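Local coordinates for protein putative acid phosphatase WZB (Escherichia coli, PDB 2WMY) that probably removes phosphate from phosphorylated tyrosine side chains of proteins, as a member of the low molecular weight protein tyrosine phosphatase family, at residues Ala41-Leu46 against Tyr90-Gln95; Glu53-Val58 against Leu64-His69; Glu94-Ser97 against Glu102-Gly105; Thr107-Phe110 against Ser116-Ile119; His112-Lys117 against Tyr134-Gln139. The protein carries 1 engineered substitution. All blocks are in the same frame, centred on the assembly; numbering follows the deposited sequence.

Overall arrangement
From the N-terminal side, contact 1 comes first: the end of strand 37-42 meets helix 90-99, closing a loop of more than forty residues. Contact 2 lies within that loop, where the chain after helix 53-61 folds back on the helix. Contact 3 begins on residues Glu-94 and Gln-95, where contact 1 ends, and closes the short connection from helix 90-99 to strand 107-109. Contacts 4 and 5 cross along the chain and share Ser-116 and Lys-117: the first folds loop 116-119 onto the edge strand, the second lays residues 112-117 against helix 127-147. Contacts 1, 3 and 4 gather around helix 90-99, whereas contacts 2 and 5 meet through Tyr-134.

Contact 1. Residues Ala41-Leu46 against Tyr90-Gln95; sequences AGVGAL and YSHLEQ
Val-43 and Gln-95 are the closest residues of the two backbones, with their CA atoms 7.5 Å apart, where the chain leaves strand 37-42 and passes helix 90-99. The setting is the four-stranded parallel sheet of the low molecular weight phosphotyrosine phosphatase fold, with strand order 2-1-3-4. Strand 37-42 is one edge of this sheet, and the contact is made just past its end by one branched side chain and two residues one helical turn apart.

Val-43 directs its side chain at the helix. CG2, which lies between the backbone N and the carbonyl carbon (chi1 of CG1 -64°), makes the close contacts and faces both the imidazole of His-92 and the amide of Gln-95, neighbours on the helix side of the methyl. It approaches the imidazole obliquely, 3.7 Å from His-92 CD2. The Gln-95 chain, extended beyond CG, runs at about a right angle to the valine and brings its CD to 3.9 Å from Val-43 CG2. Valine carries its methyls close to the backbone, so a short side chain meets both groups with apolar surface.

His-92 is buried, and its two ring nitrogens are both occupied: ND1 by the backbone N of Glu-89, NE2 by the hydroxyl of Thr-16. These two bonds fix the rotation of the ring. Thr-16 directly follows Cys-15, the predicted nucleophile, so His-92 is a second-shell neighbour of the phosphate-binding loop. Val-43 CG2 closes against this same ring, 3.9 Å from His-92 NE2.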
# COMPACT_ATOMS: atom_id res chain seq x y z
N ALA A 41 2.16 -0.06 6.15
CA ALA A 41 1.52 0.06 7.46
C ALA A 41 0.08 0.52 7.29
O ALA A 41 -0.36 0.85 6.19
CB ALA A 41 2.29 1.02 8.35
N GLY A 42 -0.66 0.55 8.39
CA GLY A 42 -2.08 0.85 8.32
C GLY A 42 -2.56 1.80 9.39
O GLY A 42 -2.16 1.71 10.55
N VAL A 43 -3.42 2.73 8.99
CA VAL A 43 -3.93 3.71 9.94
C VAL A 43 -4.90 3.05 10.94
O VAL A 43 -5.19 3.63 11.98
CB VAL A 43 -4.60 4.90 9.25
CG1 VAL A 43 -3.57 5.69 8.43
CG2 VAL A 43 -5.75 4.43 8.37
N GLY A 44 -5.37 1.85 10.63
CA GLY A 44 -6.19 1.07 11.55
C GLY A 44 -5.71 -0.37 11.61
O GLY A 44 -6.48 -1.31 11.50
N ALA A 45 -4.41 -0.53 11.78
CA ALA A 45 -3.77 -1.80 11.50
C ALA A 45 -4.17 -2.90 12.47
O ALA A 45 -4.42 -2.66 13.65
CB ALA A 45 -2.25 -1.64 11.48
N LEU A 46 -4.23 -4.12 11.95
CA LEU A 46 -4.36 -5.31 12.79
C LEU A 46 -2.95 -5.80 13.10
O LEU A 46 -2.38 -6.61 12.36
CB LEU A 46 -5.20 -6.38 12.08
CG LEU A 46 -6.66 -6.01 11.76
CD1 LEU A 46 -7.39 -7.18 11.12
CD2 LEU A 46 -7.41 -5.55 13.01
N TYR A 90 -8.61 8.62 -0.43
CA TYR A 90 -8.71 10.03 -0.13
C TYR A 90 -8.82 10.23 1.37
O TYR A 90 -8.11 11.05 1.95
CB TYR A 90 -9.89 10.66 -0.86
CG TYR A 90 -9.65 10.88 -2.33
CD1 TYR A 90 -8.81 11.90 -2.77
CD2 TYR A 90 -10.26 10.08 -3.29
CE1 TYR A 90 -8.58 12.11 -4.13
CE2 TYR A 90 -10.04 10.28 -4.64
CZ TYR A 90 -9.20 11.29 -5.05
OH TYR A 90 -8.99 11.48 -6.40
N SER A 91 -9.71 9.47 2.01
CA SER A 91 -9.90 9.59 3.46
C SER A 91 -8.58 9.40 4.23
O SER A 91 -8.40 9.96 5.31
CB SER A 91 -10.95 8.60 3.94
OG SER A 91 -10.60 7.27 3.58
N HIS A 92 -7.67 8.61 3.67
CA HIS A 92 -6.36 8.40 4.27
C HIS A 92 -5.51 9.66 4.29
O HIS A 92 -4.69 9.85 5.20
CB HIS A 92 -5.60 7.29 3.55
CG HIS A 92 -6.12 5.91 3.83
ND1 HIS A 92 -6.11 4.91 2.88
CD2 HIS A 92 -6.66 5.37 4.95
CE1 HIS A 92 -6.62 3.81 3.41
NE2 HIS A 92 -6.96 4.06 4.66
N LEU A 93 -5.68 10.51 3.28
CA LEU A 93 -4.92 11.76 3.21
C LEU A 93 -5.18 12.63 4.43
O LEU A 93 -4.26 13.23 4.99
CB LEU A 93 -5.26 12.54 1.93
CG LEU A 93 -4.88 11.83 0.64
CD1 LEU A 93 -5.35 12.64 -0.57
CD2 LEU A 93 -3.37 11.58 0.59
N GLU A 94 -6.44 12.69 4.85
CA GLU A 94 -6.79 13.49 6.01
C GLU A 94 -6.34 12.84 7.31
O GLU A 94 -6.11 13.53 8.31
CB GLU A 94 -8.29 13.77 6.05
CG GLU A 94 -8.61 15.16 6.58
CD GLU A 94 -7.73 16.24 5.96
OE1 GLU A 94 -7.61 16.27 4.71
OE2 GLU A 94 -7.16 17.06 6.71
N GLN A 95 -6.20 11.52 7.31
CA GLN A 95 -5.72 10.81 8.48
C GLN A 95 -4.21 11.01 8.65
O GLN A 95 -3.72 11.09 9.77
CB GLN A 95 -6.06 9.33 8.41
CG GLN A 95 -7.52 9.03 8.76
CD GLN A 95 -7.93 7.63 8.37
OE1 GLN A 95 -7.81 7.24 7.21
NE2 GLN A 95 -8.42 6.86 9.33

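Contact 2. Residues Glu53-Val58 against Leu64-His69; sequences ESAIRV and LCLKGH
Leu-66 packs on helix 53-61 with a single methyl group. Its CD2 lies over the face of the peptide linking Ala-55 to Ile-56, 3.7 Å from Ala-55 O and 4.0 Å from Ile-56 N, so the leucine rests as much on backbone as on side chains. Two apolar groups of the helix lie beside the peptide: Ala-55 CB at 4.1 Å from Leu-66 CD2, and Ile-56 CG1 at 4.3 Å from it. The small alanine lets the leucine come close to the helical backbone, while the longer isoleucine borders the contact on its less buried side. Around the same leucine, Ala-51, Ala-59 of the same helix, and Ile-24 of helix 21-32 complete the apolar setting.

Leu-66 also opens a type II turn ending at His-69, in which Gly-68 takes a positive phi of 92°, a value at which a CB would press on the preceding carbonyl. At the start of the turn, Lys-67 N donates back to Cys-65 SG at 3.4 Å, tying the turn to the residue before it.

With only methyl and methylene groups on peptide and alkyl surface, the contact between the two segments depends on shape and exclusion of water; directional bonding is left to residues around it.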
# COMPACT_ATOMS: atom_id res chain seq x y z
N GLU A 53 -6.45 -13.80 4.24
CA GLU A 53 -6.52 -15.02 3.44
C GLU A 53 -6.91 -14.75 1.98
O GLU A 53 -6.32 -15.32 1.06
CB GLU A 53 -7.51 -16.00 4.07
CG GLU A 53 -7.48 -17.40 3.48
CD GLU A 53 -8.04 -18.43 4.45
OE1 GLU A 53 -7.65 -18.39 5.64
OE2 GLU A 53 -8.86 -19.27 4.02
N SER A 54 -7.90 -13.89 1.77
CA SER A 54 -8.32 -13.54 0.41
C SER A 54 -7.25 -12.74 -0.32
O SER A 54 -7.10 -12.84 -1.55
CB SER A 54 -9.65 -12.77 0.43
OG SER A 54 -10.70 -13.62 0.87
N ALA A 55 -6.49 -11.94 0.43
CA ALA A 55 -5.38 -11.19 -0.15
C ALA A 55 -4.29 -12.14 -0.64
O ALA A 55 -3.73 -11.96 -1.71
CB ALA A 55 -4.80 -10.22 0.86
N ILE A 56 -4.00 -13.15 0.17
CA ILE A 56 -3.04 -14.19 -0.21
C ILE A 56 -3.53 -15.02 -1.40
O ILE A 56 -2.74 -15.38 -2.27
CB ILE A 56 -2.72 -15.13 0.97
CG1 ILE A 56 -2.10 -14.35 2.12
CG2 ILE A 56 -1.79 -16.26 0.52
CD1 ILE A 56 -1.93 -15.13 3.38
N ARG A 57 -4.83 -15.31 -1.45
CA ARG A 57 -5.41 -16.02 -2.59
C ARG A 57 -5.18 -15.26 -3.90
O ARG A 57 -4.61 -15.80 -4.85
CB ARG A 57 -6.91 -16.26 -2.41
CG ARG A 57 -7.25 -17.67 -1.96
CD ARG A 57 -8.66 -18.06 -2.39
NE ARG A 57 -9.65 -17.06 -2.01
CZ ARG A 57 -10.10 -16.89 -0.77
NH1 ARG A 57 -9.64 -17.65 0.22
NH2 ARG A 57 -11.00 -15.95 -0.51
N VAL A 58 -5.64 -14.01 -3.96
CA VAL A 58 -5.53 -13.25 -5.20
C VAL A 58 -4.08 -13.03 -5.57
O VAL A 58 -3.73 -13.01 -6.75
CB VAL A 58 -6.31 -11.92 -5.17
CG1 VAL A 58 -5.57 -10.85 -4.34
CG2 VAL A 58 -6.53 -11.42 -6.61
N LEU A 64 2.20 -13.66 -7.06
CA LEU A 64 2.78 -12.72 -6.11
C LEU A 64 2.82 -13.30 -4.70
O LEU A 64 1.83 -13.86 -4.23
CB LEU A 64 2.01 -11.40 -6.12
CG LEU A 64 2.62 -10.32 -5.20
CD1 LEU A 64 4.03 -9.91 -5.67
CD2 LEU A 64 1.69 -9.12 -5.07
N CYS A 65 3.95 -13.16 -4.02
CA CYS A 65 4.13 -13.73 -2.69
C CYS A 65 4.00 -12.70 -1.57
O CYS A 65 4.71 -11.69 -1.55
CB CYS A 65 5.48 -14.46 -2.58
SG CYS A 65 5.87 -15.15 -0.93
N LEU A 66 3.09 -12.96 -0.64
CA LEU A 66 2.85 -12.09 0.51
C LEU A 66 3.46 -12.66 1.79
O LEU A 66 3.25 -12.14 2.89
CB LEU A 66 1.35 -11.89 0.72
CG LEU A 66 0.72 -10.61 0.16
CD1 LEU A 66 1.28 -10.23 -1.20
CD2 LEU A 66 -0.80 -10.74 0.13
N LYS A 67 4.24 -13.72 1.66
CA LYS A 67 4.69 -14.44 2.84
C LYS A 67 5.65 -13.63 3.70
O LYS A 67 6.46 -12.86 3.18
CB LYS A 67 5.27 -15.80 2.46
CG LYS A 67 4.21 -16.79 1.99
CD LYS A 67 4.82 -18.09 1.47
CE LYS A 67 3.75 -19.14 1.27
NZ LYS A 67 4.31 -20.52 1.31
N GLY A 68 5.53 -13.79 5.01
CA GLY A 68 6.38 -13.07 5.94
C GLY A 68 5.78 -11.76 6.40
O GLY A 68 6.36 -11.07 7.23
N HIS A 69 4.61 -11.42 5.87
CA HIS A 69 4.01 -10.13 6.19
C HIS A 69 3.51 -10.07 7.63
O HIS A 69 3.08 -11.06 8.19
CB HIS A 69 2.85 -9.80 5.25
CG HIS A 69 2.12 -8.56 5.64
ND1 HIS A 69 2.61 -7.30 5.38
CD2 HIS A 69 0.96 -8.39 6.31
CE1 HIS A 69 1.77 -6.40 5.85
NE2 HIS A 69 0.76 -7.03 6.42

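Contact 3. Residues Glu94-Ser97 against Glu102-Gly105; sequences EQIS and EARG
Ser-97 and Arg-104 bring their CA atoms to 5.4 Å, the closest backbone approach between helix 90-99 and the irregular 102-105 segment that turns the chain back after it. In the arginine CG lies anti to the backbone N (chi1 -176°), and a turn at chi2 (52°) lays the chain alongside the serine. Ser-97 OG consequently sits against the aliphatic part, 3.2 Å from Arg-104 CD, and meets the guanidinium at its edge, near its plane.

A water joins the polar groups. It donates to Glu-94 OE1 at 2.8 Å, accepts from Arg-104 NE at 2.8 Å, lying in the guanidinium plane, and is hydrogen-bonded to Ser-97 OG at 3.2 Å. Glu-94 and Arg-104 do not touch, OE1 and NE being 5.5 Å apart; the water bridges them, and their opposite charges probably polarise it. Serine's short side chain puts a hydroxyl beside the arginine chain and within reach of the water; that hydroxyl also bonds weakly with Leu-93 O of the same helix.

On the buried side Ile-96 uses its CG2 branch, 4.3 Å from Ala-103 CB, where a small residue lets the loop lie close to the helix. Here the chain passes from helix to strand in the beta-alpha-beta crossover 84-87, 90-99, 107-109: Ile-96 and Ala-103 both reach strand 84-87, at Val-87 and Leu-85, and Ala-103 O holds the hydroxyl of Thr-107 in the strand that follows.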
# COMPACT_ATOMS: atom_id res chain seq x y z
N GLU A 94 -6.44 12.69 4.85
CA GLU A 94 -6.79 13.49 6.01
C GLU A 94 -6.34 12.84 7.31
O GLU A 94 -6.11 13.53 8.31
CB GLU A 94 -8.29 13.77 6.05
CG GLU A 94 -8.61 15.16 6.58
CD GLU A 94 -7.73 16.24 5.96
OE1 GLU A 94 -7.61 16.27 4.71
OE2 GLU A 94 -7.16 17.06 6.71
N GLN A 95 -6.20 11.52 7.31
CA GLN A 95 -5.72 10.81 8.48
C GLN A 95 -4.21 11.01 8.65
O GLN A 95 -3.72 11.09 9.77
CB GLN A 95 -6.06 9.33 8.41
CG GLN A 95 -7.52 9.03 8.76
CD GLN A 95 -7.93 7.63 8.37
OE1 GLN A 95 -7.81 7.24 7.21
NE2 GLN A 95 -8.42 6.86 9.33
N ILE A 96 -3.49 11.11 7.54
CA ILE A 96 -2.08 11.47 7.58
C ILE A 96 -1.88 12.90 8.09
O ILE A 96 -1.02 13.15 8.93
CB ILE A 96 -1.40 11.32 6.20
CG1 ILE A 96 -1.58 9.91 5.65
CG2 ILE A 96 0.08 11.66 6.30
CD1 ILE A 96 -0.95 8.84 6.51
N SER A 97 -2.67 13.84 7.59
CA SER A 97 -2.57 15.22 8.06
C SER A 97 -2.79 15.29 9.57
O SER A 97 -2.12 16.04 10.28
CB SER A 97 -3.57 16.13 7.35
OG SER A 97 -3.26 16.25 5.98
N GLU A 102 3.66 16.57 9.45
CA GLU A 102 4.92 16.85 8.76
C GLU A 102 5.18 15.89 7.61
O GLU A 102 6.15 16.05 6.87
CB GLU A 102 6.12 16.85 9.73
CG GLU A 102 6.45 18.20 10.32
CD GLU A 102 6.19 18.29 11.82
OE1 GLU A 102 5.60 17.34 12.38
OE2 GLU A 102 6.59 19.31 12.44
N ALA A 103 4.33 14.88 7.47
CA ALA A 103 4.48 13.87 6.43
C ALA A 103 3.54 14.12 5.25
O ALA A 103 3.73 13.57 4.17
CB ALA A 103 4.26 12.48 7.01
N ARG A 104 2.54 14.96 5.47
CA ARG A 104 1.52 15.24 4.46
C ARG A 104 2.13 15.74 3.15
O ARG A 104 1.60 15.48 2.07
CB ARG A 104 0.50 16.25 4.99
CG ARG A 104 -0.65 16.53 4.05
CD ARG A 104 -1.33 15.24 3.58
NE ARG A 104 -2.50 15.51 2.74
CZ ARG A 104 -2.48 15.60 1.41
NH1 ARG A 104 -1.35 15.41 0.74
NH2 ARG A 104 -3.59 15.86 0.75
N GLY A 105 3.25 16.47 3.26
CA GLY A 105 3.91 17.05 2.10
C GLY A 105 4.62 16.06 1.19
O GLY A 105 5.08 16.42 0.10
O HOH W 1 -5.10 16.42 3.37

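Contact 4. Residues Thr107-Phe110 against Ser116-Ile119; sequences TMLF and SKEI
Leu-109 and Phe-110, where edge strand 107-109 of the parallel sheet gives way to loop, pack against the chain that leads to Asp-121, the predicted proton donor of this phosphatase. The backbones come nearest at Leu-109 and Lys-117, whose CA atoms are 6.8 Å apart, and the touching is done by carbon.

Leu-109 sends its CD1 to within 4.0 Å of Lys-117 CB, the two side chains crossing at about a right angle. Only the foot of the lysine is used; its chain turns away, so one residue supplies alkyl surface at its base and a charged end elsewhere.

Phe-110 meets the loop with its CB, 4.4 Å from Ile-119 CG1. Its chi1 of -161° carries the ring away to helix 127-147, leaving the methylene to face the isoleucine. A beta-branched residue broad near the backbone fits such a place. Between Lys-117 and Ile-119 in the chain, Glu-118 turns its side chain away from the strand.

Tyr-90 of helix 90-99 lies across the joint: its ring touches both Leu-109 and Lys-117, and its backbone N is hydrogen-bonded to Glu-118 OE2. The backbone of Ile-119 ties the loop further: its O accepts from Arg-21 NH1, a predicted active-site residue, and it is backbone-bonded to Met-88. The contact thus joins the edge strand, bonded to strand 84-87 beside it, to the loop leading to the predicted proton donor, with helix 90-99 at Leu-109 and helix 127-147 beside the Phe-110 ring.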
# COMPACT_ATOMS: atom_id res chain seq x y z
N THR A 107 3.15 12.83 0.85
CA THR A 107 2.14 11.79 0.71
C THR A 107 1.35 11.97 -0.59
O THR A 107 0.95 13.08 -0.94
CB THR A 107 1.16 11.81 1.90
OG1 THR A 107 1.88 11.65 3.12
CG2 THR A 107 0.15 10.67 1.77
N MET A 108 1.15 10.87 -1.30
CA MET A 108 0.29 10.86 -2.48
C MET A 108 -0.51 9.56 -2.52
O MET A 108 -0.21 8.60 -1.82
CB MET A 108 1.11 11.05 -3.75
CG MET A 108 1.83 12.41 -3.82
SD MET A 108 2.99 12.51 -5.21
CE MET A 108 1.86 12.55 -6.61
N LEU A 109 -1.56 9.55 -3.33
CA LEU A 109 -2.36 8.35 -3.50
C LEU A 109 -1.57 7.28 -4.24
O LEU A 109 -0.77 7.58 -5.11
CB LEU A 109 -3.65 8.68 -4.25
CG LEU A 109 -4.54 9.60 -3.42
CD1 LEU A 109 -5.60 10.28 -4.29
CD2 LEU A 109 -5.17 8.80 -2.30
N PHE A 110 -1.80 6.02 -3.86
CA PHE A 110 -1.19 4.90 -4.55
C PHE A 110 -1.61 4.89 -6.02
O PHE A 110 -0.81 4.63 -6.91
CB PHE A 110 -1.56 3.59 -3.88
CG PHE A 110 -0.64 2.46 -4.23
CD1 PHE A 110 0.48 2.20 -3.46
CD2 PHE A 110 -0.88 1.68 -5.35
CE1 PHE A 110 1.33 1.18 -3.79
CE2 PHE A 110 -0.02 0.65 -5.68
CZ PHE A 110 1.08 0.40 -4.90
N SER A 116 -9.19 6.89 -12.33
CA SER A 116 -9.76 6.95 -10.99
C SER A 116 -8.66 6.58 -10.01
O SER A 116 -7.98 5.58 -10.19
CB SER A 116 -10.95 6.01 -10.86
OG SER A 116 -11.55 6.14 -9.58
N LYS A 117 -8.47 7.40 -8.98
CA LYS A 117 -7.26 7.31 -8.16
C LYS A 117 -7.39 6.49 -6.89
O LYS A 117 -6.39 6.06 -6.32
CB LYS A 117 -6.75 8.72 -7.81
CG LYS A 117 -6.59 9.63 -9.01
CD LYS A 117 -5.74 10.84 -8.68
CE LYS A 117 -5.81 11.85 -9.82
NZ LYS A 117 -5.94 11.19 -11.16
N GLU A 118 -8.61 6.27 -6.42
CA GLU A 118 -8.78 5.60 -5.15
C GLU A 118 -8.77 4.08 -5.29
O GLU A 118 -9.42 3.52 -6.18
CB GLU A 118 -10.06 6.08 -4.46
CG GLU A 118 -10.31 5.47 -3.11
CD GLU A 118 -11.11 6.37 -2.20
OE1 GLU A 118 -12.22 5.96 -1.79
OE2 GLU A 118 -10.64 7.49 -1.91
N ILE A 119 -8.02 3.41 -4.42
CA ILE A 119 -8.06 1.95 -4.35
C ILE A 119 -9.09 1.55 -3.29
O ILE A 119 -8.84 1.72 -2.10
CB ILE A 119 -6.69 1.36 -3.97
CG1 ILE A 119 -5.57 2.05 -4.77
CG2 ILE A 119 -6.68 -0.15 -4.16
CD1 ILE A 119 -5.53 1.68 -6.24

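Contact 5. Residues His112-Lys117 against Tyr134-Gln139; sequences HWLDSK and YQLLEQ
Leu-136 is the first residue of the helical segment 134-139 to meet the loop, and it does so with backbone and side chain together. Leu-114 places CD1 3.6 Å from Leu-136 O and 4.3 Å from Leu-136 CD2, while Leu-136 also touches Pro-120. The next residue, Leu-137, points away from the loop into the protein, where Ile-24 and Leu-28 of helix 21-32 and Phe-110 surround it; the branched alkyl end of each leucine thus meets carbon-rich neighbours.

One helical turn after Leu-136, Gln-139 makes the second half of the contact. Its CG lies anti to the backbone N (chi1 -179°), and the extended chain runs obliquely past the leucine, with CG 3.5 Å from Leu-114 CD2 and CD 3.7 Å from the same methyl. A glutamine suits this partly exposed position, because its methylene stem and its amide carbon both lie along the leucine methyl. The two methyls of Leu-114 are thus divided between the two residues, CD1 at Leu-136 and CD2 at Gln-139.

Lys-117 NZ reaches back within the loop in two weak hydrogen bonds, to His-112 O (3.3 Å) and Leu-114 O (3.2 Å). Farther along helix 127-147, Ala-140 and Arg-143 continue the bed for Leu-114, Arg-143 bonds Trp-113 O, and the Trp-113 ring meets Trp-144 edge-to-face and Lys-147 in a cation-pi contact, so the loop after strand 107-109 runs along the helix from its C-terminal part back toward Leu-136.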
# COMPACT_ATOMS: atom_id res chain seq x y z
N HIS A 112 -2.44 7.41 -7.84
CA HIS A 112 -2.38 8.79 -8.33
C HIS A 112 -2.39 8.86 -9.85
O HIS A 112 -3.01 9.74 -10.43
CB HIS A 112 -1.15 9.53 -7.81
CG HIS A 112 -1.01 10.92 -8.35
ND1 HIS A 112 -1.60 12.01 -7.76
CD2 HIS A 112 -0.38 11.38 -9.46
CE1 HIS A 112 -1.33 13.09 -8.47
NE2 HIS A 112 -0.59 12.74 -9.50
N TRP A 113 -1.72 7.90 -10.48
CA TRP A 113 -1.53 7.90 -11.93
C TRP A 113 -2.64 7.20 -12.70
O TRP A 113 -2.58 7.11 -13.93
CB TRP A 113 -0.16 7.30 -12.26
CG TRP A 113 0.94 8.03 -11.55
CD1 TRP A 113 1.73 7.55 -10.55
CD2 TRP A 113 1.33 9.39 -11.77
NE1 TRP A 113 2.61 8.53 -10.14
CE2 TRP A 113 2.38 9.66 -10.88
CE3 TRP A 113 0.90 10.39 -12.64
CZ2 TRP A 113 3.02 10.91 -10.83
CZ3 TRP A 113 1.53 11.63 -12.59
CH2 TRP A 113 2.57 11.88 -11.69
N LEU A 114 -3.66 6.72 -11.99
CA LEU A 114 -4.80 6.08 -12.62
C LEU A 114 -5.92 7.09 -12.85
O LEU A 114 -6.02 8.09 -12.12
CB LEU A 114 -5.31 4.93 -11.75
CG LEU A 114 -4.28 3.84 -11.46
CD1 LEU A 114 -4.90 2.70 -10.66
CD2 LEU A 114 -3.67 3.33 -12.75
N ASP A 115 -6.76 6.85 -13.86
CA ASP A 115 -7.87 7.75 -14.17
C ASP A 115 -8.73 7.98 -12.93
O ASP A 115 -8.98 9.12 -12.53
CB ASP A 115 -8.71 7.21 -15.33
CG ASP A 115 -8.02 7.39 -16.67
OD1 ASP A 115 -7.15 8.28 -16.79
OD2 ASP A 115 -8.36 6.64 -17.62
N SER A 116 -9.19 6.89 -12.33
CA SER A 116 -9.76 6.95 -10.99
C SER A 116 -8.66 6.58 -10.01
O SER A 116 -7.98 5.58 -10.19
CB SER A 116 -10.95 6.01 -10.86
OG SER A 116 -11.55 6.14 -9.58
N LYS A 117 -8.47 7.40 -8.98
CA LYS A 117 -7.26 7.31 -8.16
C LYS A 117 -7.39 6.49 -6.89
O LYS A 117 -6.39 6.06 -6.32
CB LYS A 117 -6.75 8.72 -7.81
CG LYS A 117 -6.59 9.63 -9.01
CD LYS A 117 -5.74 10.84 -8.68
CE LYS A 117 -5.81 11.85 -9.82
NZ LYS A 117 -5.94 11.19 -11.16
N TYR A 134 -6.68 -6.12 -6.87
CA TYR A 134 -5.35 -6.54 -7.30
C TYR A 134 -4.93 -5.87 -8.61
O TYR A 134 -3.81 -5.36 -8.74
CB TYR A 134 -5.25 -8.06 -7.47
CG TYR A 134 -3.84 -8.50 -7.78
CD1 TYR A 134 -2.94 -8.78 -6.77
CD2 TYR A 134 -3.39 -8.57 -9.10
CE1 TYR A 134 -1.63 -9.17 -7.04
CE2 TYR A 134 -2.09 -8.95 -9.39
CZ TYR A 134 -1.21 -9.25 -8.35
OH TYR A 134 0.08 -9.63 -8.62
N GLN A 135 -5.82 -5.91 -9.60
CA GLN A 135 -5.51 -5.32 -10.90
C GLN A 135 -5.23 -3.82 -10.77
O GLN A 135 -4.30 -3.31 -11.37
CB GLN A 135 -6.63 -5.57 -11.91
CG GLN A 135 -6.36 -4.89 -13.25
CD GLN A 135 -7.50 -5.04 -14.24
OE1 GLN A 135 -7.98 -6.15 -14.48
NE2 GLN A 135 -7.92 -3.93 -14.82
N LEU A 136 -6.04 -3.13 -9.98
CA LEU A 136 -5.84 -1.70 -9.76
C LEU A 136 -4.48 -1.43 -9.11
O LEU A 136 -3.78 -0.51 -9.51
CB LEU A 136 -6.96 -1.13 -8.91
CG LEU A 136 -8.33 -0.95 -9.56
CD1 LEU A 136 -9.35 -0.56 -8.50
CD2 LEU A 136 -8.28 0.09 -10.70
N LEU A 137 -4.13 -2.21 -8.10
CA LEU A 137 -2.85 -2.05 -7.43
C LEU A 137 -1.70 -2.32 -8.39
O LEU A 137 -0.65 -1.66 -8.34
CB LEU A 137 -2.75 -2.98 -6.21
CG LEU A 137 -3.46 -2.48 -4.95
CD1 LEU A 137 -3.35 -3.49 -3.83
CD2 LEU A 137 -2.89 -1.14 -4.51
N GLU A 138 -1.90 -3.28 -9.28
CA GLU A 138 -0.86 -3.68 -10.20
C GLU A 138 -0.62 -2.59 -11.24
O GLU A 138 0.52 -2.23 -11.52
CB GLU A 138 -1.21 -5.01 -10.88
CG GLU A 138 -0.20 -5.46 -11.91
CD GLU A 138 -0.36 -6.92 -12.30
OE1 GLU A 138 -1.50 -7.36 -12.55
OE2 GLU A 138 0.67 -7.63 -12.35
N GLN A 139 -1.72 -2.07 -11.79
CA GLN A 139 -1.64 -1.00 -12.78
C GLN A 139 -1.07 0.28 -12.16
O GLN A 139 -0.24 0.95 -12.75
CB GLN A 139 -3.03 -0.73 -13.39
CG GLN A 139 -3.07 0.36 -14.44
CD GLN A 139 -4.44 0.53 -15.07
OE1 GLN A 139 -5.44 0.70 -14.37
NE2 GLN A 139 -4.49 0.49 -16.39